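Local coordinates for protein precorrin-3 methylase (Rhodobacter capsulatus, PDB 3NUT) that probably transfers a methyl group from S-adenosyl-L-methionine to a precorrin-3 intermediate on the pathway to adenosylcobalamin, at residues Leu123-Ala128 / Leu198-Val203; Met166-Pro171 / His178-Val183; Ala234-Arg237 / Trp242-Thr245. One frame throughout, in Å; residues are numbered along the deposited sequence.

Interactions 1 and 2 share the mixed five-stranded sheet, through strand 196-201 in the first and strand 165-169 in the second, and both touch the same SAH molecule. Their centres lie about 15 Å apart, and F199 meets F180 where they adjoin. Along the chain, interaction 2 is nested inside the loop that interaction 1 closes; interaction 3 follows near the C-terminus, on a separate small sheet. It lies about 15 Å from interaction 1 and about 20 Å from interaction 2, centre to centre, and touches only the former, through A128 with W242 and L198 with V243. The ligand pocket thus draws on interactions 1 and 2, while interactions 1 and 3 also meet the second subunit.

Interaction 1 of 3, residues Leu123-Ala128 / Leu198-Val203; sequences LAAAAA and LFARAV. With SAH (S-adenosyl-L-homocysteine), chain E.
V203 meets two alanines of helix 121-129, one methyl for each. Its CG1 comes within 4.1 Å of A124 CB, and its CG2 lies 3.8 Å from A125 CB. On strand 196-201, A200 faces the same helix and meets A125 methyl to methyl, the two CB atoms 3.7 Å apart. With CG1 anti to the backbone N (chi1 175°), that branch rests against the helix backbone, 3.6 Å from A124 O, while CG2 is left between A125 and the adenine of SAH. The main chain just behind this side chain holds the ligand: V203 N donates to SAH N1 at 2.9 Å (144° at the hydrogen), and SAH N6 donates to V203 O at 3.0 Å (143°), both somewhat bent. Cutting V203 back to an alanine removes both CG atoms, which would probably open a gap between A124, A125 and the adenine and leave the loop less firmly seated. Further out, strand 196-201 is hydrogen-bonded to strands 209-214 and 227-231, and A202 O is bound by T205 OG1. A124 also touches P18, another SAH-binding residue, and L123 packs on D88 of the second subunit. The chemistry is divided: apolar methyls seat the loop on the helix, while one backbone donor and one backbone acceptor read the Watson-Crick edge of the adenine, two bonds that use no side-chain atom of V203.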
# COMPACT_ATOMS: atom_id res chain seq x y z
N LEU A 123 1.51 -5.39 -1.35
CA LEU A 123 2.58 -4.78 -2.12
C LEU A 123 3.85 -5.59 -1.98
O LEU A 123 4.66 -5.59 -2.89
CB LEU A 123 2.81 -3.32 -1.68
CG LEU A 123 1.71 -2.29 -2.03
CD1 LEU A 123 2.21 -0.90 -1.73
CD2 LEU A 123 1.28 -2.35 -3.48
N ALA A 124 4.02 -6.28 -0.86
CA ALA A 124 5.14 -7.19 -0.75
C ALA A 124 4.94 -8.43 -1.67
O ALA A 124 5.89 -8.89 -2.30
CB ALA A 124 5.42 -7.58 0.67
N ALA A 125 3.71 -8.93 -1.76
CA ALA A 125 3.38 -10.03 -2.70
C ALA A 125 3.43 -9.59 -4.18
O ALA A 125 4.06 -10.25 -5.02
CB ALA A 125 2.03 -10.63 -2.38
N ALA A 126 2.77 -8.48 -4.48
CA ALA A 126 2.94 -7.79 -5.76
C ALA A 126 4.42 -7.73 -6.15
O ALA A 126 4.78 -8.08 -7.28
CB ALA A 126 2.39 -6.38 -5.69
N ALA A 127 5.27 -7.30 -5.22
CA ALA A 127 6.70 -7.27 -5.51
C ALA A 127 7.26 -8.67 -5.90
O ALA A 127 7.97 -8.81 -6.87
CB ALA A 127 7.47 -6.70 -4.35
N ALA A 128 6.90 -9.71 -5.14
CA ALA A 128 7.47 -11.04 -5.41
C ALA A 128 6.97 -11.56 -6.75
O ALA A 128 7.68 -12.28 -7.43
CB ALA A 128 7.14 -12.00 -4.30
N LEU A 198 -3.78 -14.96 -8.19
CA LEU A 198 -2.49 -15.26 -7.61
C LEU A 198 -2.71 -15.54 -6.15
O LEU A 198 -3.35 -14.75 -5.46
CB LEU A 198 -1.56 -14.04 -7.72
CG LEU A 198 -0.91 -13.59 -9.03
CD1 LEU A 198 -1.87 -12.89 -9.98
CD2 LEU A 198 0.22 -12.65 -8.67
N PHE A 199 -2.16 -16.66 -5.69
CA PHE A 199 -2.19 -16.97 -4.27
C PHE A 199 -0.76 -16.86 -3.78
O PHE A 199 0.14 -17.60 -4.22
CB PHE A 199 -2.78 -18.37 -4.01
CG PHE A 199 -4.21 -18.51 -4.46
CD1 PHE A 199 -5.26 -18.29 -3.57
CD2 PHE A 199 -4.51 -18.85 -5.78
CE1 PHE A 199 -6.59 -18.41 -3.99
CE2 PHE A 199 -5.83 -18.97 -6.21
CZ PHE A 199 -6.87 -18.75 -5.30
N ALA A 200 -0.54 -15.89 -2.91
CA ALA A 200 0.81 -15.62 -2.42
C ALA A 200 0.88 -15.88 -0.93
O ALA A 200 0.24 -15.21 -0.11
CB ALA A 200 1.28 -14.22 -2.79
N ARG A 201 1.66 -16.89 -0.60
CA ARG A 201 1.64 -17.48 0.71
C ARG A 201 2.92 -17.15 1.44
O ARG A 201 4.02 -17.37 0.91
CB ARG A 201 1.45 -19.01 0.56
CG ARG A 201 1.64 -19.79 1.84
CD ARG A 201 1.67 -21.32 1.61
NE ARG A 201 2.52 -21.99 2.60
CZ ARG A 201 2.21 -22.12 3.89
NH1 ARG A 201 1.06 -21.62 4.37
NH2 ARG A 201 3.04 -22.76 4.70
N ALA A 202 2.77 -16.63 2.65
CA ALA A 202 3.90 -16.43 3.57
C ALA A 202 4.98 -15.58 2.93
O ALA A 202 6.17 -15.92 2.96
CB ALA A 202 4.49 -17.79 4.05
N VAL A 203 4.54 -14.47 2.35
CA VAL A 203 5.41 -13.64 1.54
C VAL A 203 6.52 -13.02 2.40
O VAL A 203 6.25 -12.49 3.47
CB VAL A 203 4.60 -12.58 0.79
CG1 VAL A 203 5.51 -11.64 0.05
CG2 VAL A 203 3.69 -13.28 -0.19
N SAH E . -1.86 -4.68 8.58
CA SAH E . -1.67 -5.91 7.74
CB SAH E . -3.02 -6.56 7.41
CG SAH E . -3.60 -7.29 8.62
SD SAH E . -4.81 -8.52 8.19
C SAH E . -0.99 -5.44 6.51
O SAH E . -0.97 -4.22 6.37
OXT SAH E . -0.48 -6.18 5.65
C5' SAH E . -3.83 -9.99 8.09
C4' SAH E . -3.88 -10.61 6.68
O4' SAH E . -2.91 -9.97 5.84
C3' SAH E . -3.57 -12.11 6.57
O3' SAH E . -4.73 -12.96 6.67
C2' SAH E . -2.99 -12.25 5.18
O2' SAH E . -4.02 -12.27 4.17
C1' SAH E . -2.25 -10.94 5.01
N9 SAH E . -0.81 -11.07 5.37
C8 SAH E . -0.18 -10.51 6.42
N7 SAH E . 1.15 -10.85 6.40
C5 SAH E . 1.38 -11.64 5.33
C6 SAH E . 2.54 -12.35 4.70
N6 SAH E . 3.78 -12.30 5.24
N1 SAH E . 2.32 -13.08 3.58
C2 SAH E . 1.10 -13.16 3.02
N3 SAH E . 0.01 -12.54 3.54
C4 SAH E . 0.08 -11.79 4.66

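Interaction 2 of 3, residues Met166-Pro171 / His178-Val183; sequences MAFYNP and HQFTRV. With SAH (S-adenosyl-L-homocysteine), chain E.
F168 on strand 165-169 and F180 on helix 179-190 join the two arms of a strand-loop-helix unit in the second alpha/beta domain of the tetrapyrrole methylase fold. The apolar part of the contact is largely aromatic: F180 presents its ring edge to F168, CE1 lying 4.4 Å from F168 CD2, and one of its faces is covered by P171 CB. A chi1 near 180° (-175°) swings the F180 ring from the helix toward the strand. V183, a turn later, approaches F168 from the opposite direction and sets CG1 4.0 Å from F168 CE2. F168 also touches L156 of helix 149-161 and V229 of the neighbouring strand 227-231. Where the strand ends, the backbone turns at N170 into positive phi (64°), and polar contacts to SAH begin. N170 N donates an almost straight bond, 173° at the hydrogen and 3.2 Å long, to SAH O2'. N170 OD1 lies 2.9 Å from SAH O3'. N170 ND2 is hydrogen-bonded to N141 OD1, which helps fix the turn of the amide. The hydroxyl of Y169 is held by M122 N, a hydrogen bond at the outer end of a ring that also borders the ligand. SAH OXT lies at the edge of the Y169 ring, in its plane, 3.3 Å from Y169 CE1.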
# COMPACT_ATOMS: atom_id res chain seq x y z
N MET A 166 -7.36 -6.38 -7.78
CA MET A 166 -7.73 -6.47 -6.35
C MET A 166 -6.80 -7.31 -5.49
O MET A 166 -6.16 -8.27 -5.96
CB MET A 166 -9.14 -7.03 -6.15
CG MET A 166 -10.08 -6.95 -7.33
SD MET A 166 -11.54 -7.92 -6.91
CE MET A 166 -12.47 -7.79 -8.43
N ALA A 167 -6.77 -6.97 -4.21
CA ALA A 167 -6.08 -7.78 -3.25
C ALA A 167 -6.99 -8.14 -2.08
O ALA A 167 -7.68 -7.29 -1.51
CB ALA A 167 -4.83 -7.08 -2.76
N PHE A 168 -6.95 -9.42 -1.71
CA PHE A 168 -7.77 -9.94 -0.61
C PHE A 168 -6.97 -10.21 0.65
O PHE A 168 -6.04 -11.00 0.64
CB PHE A 168 -8.50 -11.23 -1.04
CG PHE A 168 -9.43 -11.04 -2.22
CD1 PHE A 168 -10.21 -9.88 -2.33
CD2 PHE A 168 -9.52 -12.00 -3.22
CE1 PHE A 168 -11.07 -9.69 -3.41
CE2 PHE A 168 -10.39 -11.83 -4.32
CZ PHE A 168 -11.15 -10.67 -4.41
N TYR A 169 -7.34 -9.52 1.73
CA TYR A 169 -6.75 -9.77 3.04
C TYR A 169 -7.69 -10.69 3.83
O TYR A 169 -8.91 -10.51 3.83
CB TYR A 169 -6.51 -8.45 3.79
CG TYR A 169 -5.30 -7.62 3.32
CD1 TYR A 169 -4.18 -7.46 4.13
CD2 TYR A 169 -5.29 -6.99 2.07
CE1 TYR A 169 -3.07 -6.70 3.71
CE2 TYR A 169 -4.20 -6.25 1.64
CZ TYR A 169 -3.09 -6.09 2.46
OH TYR A 169 -2.00 -5.34 2.01
N ASN A 170 -7.10 -11.67 4.51
CA ASN A 170 -7.87 -12.59 5.36
C ASN A 170 -8.83 -13.41 4.50
O ASN A 170 -10.04 -13.27 4.63
CB ASN A 170 -8.64 -11.80 6.42
CG ASN A 170 -7.74 -10.96 7.27
OD1 ASN A 170 -6.86 -11.46 7.92
ND2 ASN A 170 -7.96 -9.66 7.25
N PRO A 171 -8.29 -14.25 3.61
CA PRO A 171 -9.19 -14.89 2.65
C PRO A 171 -10.03 -16.01 3.31
O PRO A 171 -11.24 -16.07 3.09
CB PRO A 171 -8.25 -15.42 1.56
CG PRO A 171 -6.83 -15.10 2.02
CD PRO A 171 -6.92 -14.77 3.48
N HIS A 178 -17.10 -21.00 4.57
CA HIS A 178 -17.58 -21.10 3.18
C HIS A 178 -17.76 -19.73 2.52
O HIS A 178 -18.58 -19.57 1.61
CB HIS A 178 -18.89 -21.90 3.11
CG HIS A 178 -18.89 -23.16 3.92
ND1 HIS A 178 -18.04 -24.22 3.66
CD2 HIS A 178 -19.64 -23.53 4.99
CE1 HIS A 178 -18.27 -25.19 4.54
NE2 HIS A 178 -19.23 -24.79 5.36
N GLN A 179 -16.98 -18.73 2.96
CA GLN A 179 -17.14 -17.36 2.44
C GLN A 179 -16.30 -17.07 1.19
O GLN A 179 -16.79 -16.44 0.25
CB GLN A 179 -16.89 -16.33 3.54
CG GLN A 179 -17.33 -14.93 3.18
CD GLN A 179 -17.74 -14.15 4.41
OE1 GLN A 179 -18.85 -14.34 4.93
NE2 GLN A 179 -16.85 -13.29 4.90
N PHE A 180 -15.05 -17.51 1.20
CA PHE A 180 -14.15 -17.36 0.06
C PHE A 180 -14.63 -18.13 -1.17
O PHE A 180 -14.35 -17.74 -2.31
CB PHE A 180 -12.74 -17.81 0.46
CG PHE A 180 -11.70 -17.58 -0.61
CD1 PHE A 180 -11.52 -16.33 -1.18
CD2 PHE A 180 -10.89 -18.63 -1.03
CE1 PHE A 180 -10.55 -16.12 -2.16
CE2 PHE A 180 -9.92 -18.43 -2.02
CZ PHE A 180 -9.75 -17.17 -2.58
N THR A 181 -15.33 -19.24 -0.93
CA THR A 181 -16.04 -19.97 -1.98
C THR A 181 -17.07 -19.06 -2.64
O THR A 181 -17.14 -19.02 -3.87
CB THR A 181 -16.74 -21.23 -1.42
OG1 THR A 181 -15.80 -22.04 -0.72
CG2 THR A 181 -17.42 -22.05 -2.55
N ARG A 182 -17.85 -18.32 -1.84
CA ARG A 182 -18.79 -17.32 -2.39
C ARG A 182 -18.05 -16.28 -3.24
O ARG A 182 -18.46 -16.00 -4.36
CB ARG A 182 -19.60 -16.61 -1.31
CG ARG A 182 -20.35 -17.49 -0.30
CD ARG A 182 -21.85 -17.66 -0.62
NE ARG A 182 -22.74 -16.53 -0.28
CZ ARG A 182 -23.25 -16.28 0.93
NH1 ARG A 182 -22.93 -17.06 1.97
NH2 ARG A 182 -24.06 -15.25 1.12
N VAL A 183 -16.95 -15.74 -2.71
CA VAL A 183 -16.15 -14.72 -3.40
C VAL A 183 -15.66 -15.15 -4.79
O VAL A 183 -15.73 -14.36 -5.73
CB VAL A 183 -14.95 -14.22 -2.53
CG1 VAL A 183 -13.93 -13.44 -3.36
CG2 VAL A 183 -15.46 -13.36 -1.36
N SAH E . -1.86 -4.68 8.58
CA SAH E . -1.67 -5.91 7.74
CB SAH E . -3.02 -6.56 7.41
CG SAH E . -3.60 -7.29 8.62
SD SAH E . -4.81 -8.52 8.19
C SAH E . -0.99 -5.44 6.51
O SAH E . -0.97 -4.22 6.37
OXT SAH E . -0.48 -6.18 5.65
C5' SAH E . -3.83 -9.99 8.09
C4' SAH E . -3.88 -10.61 6.68
O4' SAH E . -2.91 -9.97 5.84
C3' SAH E . -3.57 -12.11 6.57
O3' SAH E . -4.73 -12.96 6.67
C2' SAH E . -2.99 -12.25 5.18
O2' SAH E . -4.02 -12.27 4.17
C1' SAH E . -2.25 -10.94 5.01
N9 SAH E . -0.81 -11.07 5.37
C8 SAH E . -0.18 -10.51 6.42
N7 SAH E . 1.15 -10.85 6.40
C5 SAH E . 1.38 -11.64 5.33
C6 SAH E . 2.54 -12.35 4.70
N6 SAH E . 3.78 -12.30 5.24
N1 SAH E . 2.32 -13.08 3.58
C2 SAH E . 1.10 -13.16 3.02
N3 SAH E . 0.01 -12.54 3.54
C4 SAH E . 0.08 -11.79 4.66

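Interaction 3 of 3, residues Ala234-Arg237 / Trp242-Thr245; sequences AATR and WVYT
One face of the R237 guanidinium is covered by the hydroxyl of Y244, and the two flat groups are only 22° from parallel. The Y244 ring is met obliquely by the aliphatic part of the arginine, with R237 CG 3.8 Å from Y244 CE2. The two side chains run side by side in the same direction, and R237 NH2 ends in a salt bridge with E103 OE2 of the second subunit. The W242 ring turns away from R237 and meets F99 of the second subunit, planes at about 35°. R237 and Y244 form an antiparallel, hydrogen-bonded pair in the hairpin of strands 237-239 and 242-244. R237 N donates to Y244 O at 2.7 Å (172°), and Y244 N donates to R237 O at 3.0 Å. R237 O also receives a CA-H contact from V243 CA at 3.3 Å. Before the strand, T236 OG1 is hydrogen-bonded to T245 OG1 at a short 2.5 Å. T236 OG1 also accepts a hydrogen bond from N233 N. T236 CG2 packs on V243 CG1 at 3.6 Å, the two side chains crossing at about a right angle; A235 CB rests 4.0 Å from T245 CG2.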
# COMPACT_ATOMS: atom_id res chain seq x y z
N ALA A 234 -8.57 -7.00 -16.16
CA ALA A 234 -8.78 -7.79 -17.38
C ALA A 234 -7.53 -7.86 -18.27
O ALA A 234 -7.29 -8.87 -18.92
CB ALA A 234 -9.98 -7.24 -18.19
N ALA A 235 -6.73 -6.79 -18.30
CA ALA A 235 -5.50 -6.76 -19.10
C ALA A 235 -4.30 -7.52 -18.50
O ALA A 235 -3.35 -7.90 -19.21
CB ALA A 235 -5.11 -5.32 -19.40
N THR A 236 -4.34 -7.74 -17.19
CA THR A 236 -3.24 -8.30 -16.42
C THR A 236 -2.78 -9.63 -16.99
O THR A 236 -3.56 -10.55 -17.18
CB THR A 236 -3.65 -8.45 -14.93
OG1 THR A 236 -3.85 -7.15 -14.36
CG2 THR A 236 -2.59 -9.19 -14.13
N ARG A 237 -1.49 -9.72 -17.27
CA ARG A 237 -0.98 -10.88 -17.98
C ARG A 237 0.35 -11.41 -17.49
O ARG A 237 0.91 -10.95 -16.50
CB ARG A 237 -0.91 -10.58 -19.48
CG ARG A 237 0.03 -9.45 -19.84
CD ARG A 237 -0.17 -9.05 -21.26
NE ARG A 237 0.48 -9.98 -22.17
CZ ARG A 237 0.56 -9.80 -23.49
NH1 ARG A 237 0.02 -8.72 -24.06
NH2 ARG A 237 1.20 -10.70 -24.24
N TRP A 242 6.63 -13.97 -14.31
CA TRP A 242 6.15 -12.66 -13.82
C TRP A 242 4.71 -12.31 -14.20
O TRP A 242 4.17 -12.82 -15.18
CB TRP A 242 7.06 -11.54 -14.30
CG TRP A 242 8.49 -11.71 -13.93
CD1 TRP A 242 9.52 -12.03 -14.76
CD2 TRP A 242 9.06 -11.57 -12.63
NE1 TRP A 242 10.70 -12.09 -14.06
CE2 TRP A 242 10.44 -11.81 -12.75
CE3 TRP A 242 8.54 -11.24 -11.37
CZ2 TRP A 242 11.31 -11.75 -11.65
CZ3 TRP A 242 9.39 -11.20 -10.28
CH2 TRP A 242 10.76 -11.45 -10.43
N VAL A 243 4.09 -11.44 -13.42
CA VAL A 243 2.74 -10.97 -13.72
C VAL A 243 2.73 -9.46 -13.70
O VAL A 243 3.30 -8.85 -12.80
CB VAL A 243 1.70 -11.57 -12.74
CG1 VAL A 243 0.33 -10.89 -12.88
CG2 VAL A 243 1.58 -13.08 -12.94
N TYR A 244 2.11 -8.87 -14.71
CA TYR A 244 2.03 -7.42 -14.84
C TYR A 244 0.80 -6.99 -15.63
O TYR A 244 0.16 -7.82 -16.27
CB TYR A 244 3.29 -6.90 -15.50
CG TYR A 244 3.33 -7.04 -17.01
CD1 TYR A 244 3.17 -5.92 -17.83
CD2 TYR A 244 3.55 -8.28 -17.62
CE1 TYR A 244 3.23 -6.03 -19.22
CE2 TYR A 244 3.59 -8.40 -19.01
CZ TYR A 244 3.43 -7.26 -19.80
OH TYR A 244 3.47 -7.36 -21.18
N THR A 245 0.47 -5.71 -15.58
CA THR A 245 -0.60 -5.12 -16.39
C THR A 245 -0.02 -4.09 -17.36
O THR A 245 0.68 -3.17 -16.93
CB THR A 245 -1.66 -4.43 -15.52
OG1 THR A 245 -2.09 -5.31 -14.47
CG2 THR A 245 -2.87 -4.00 -16.36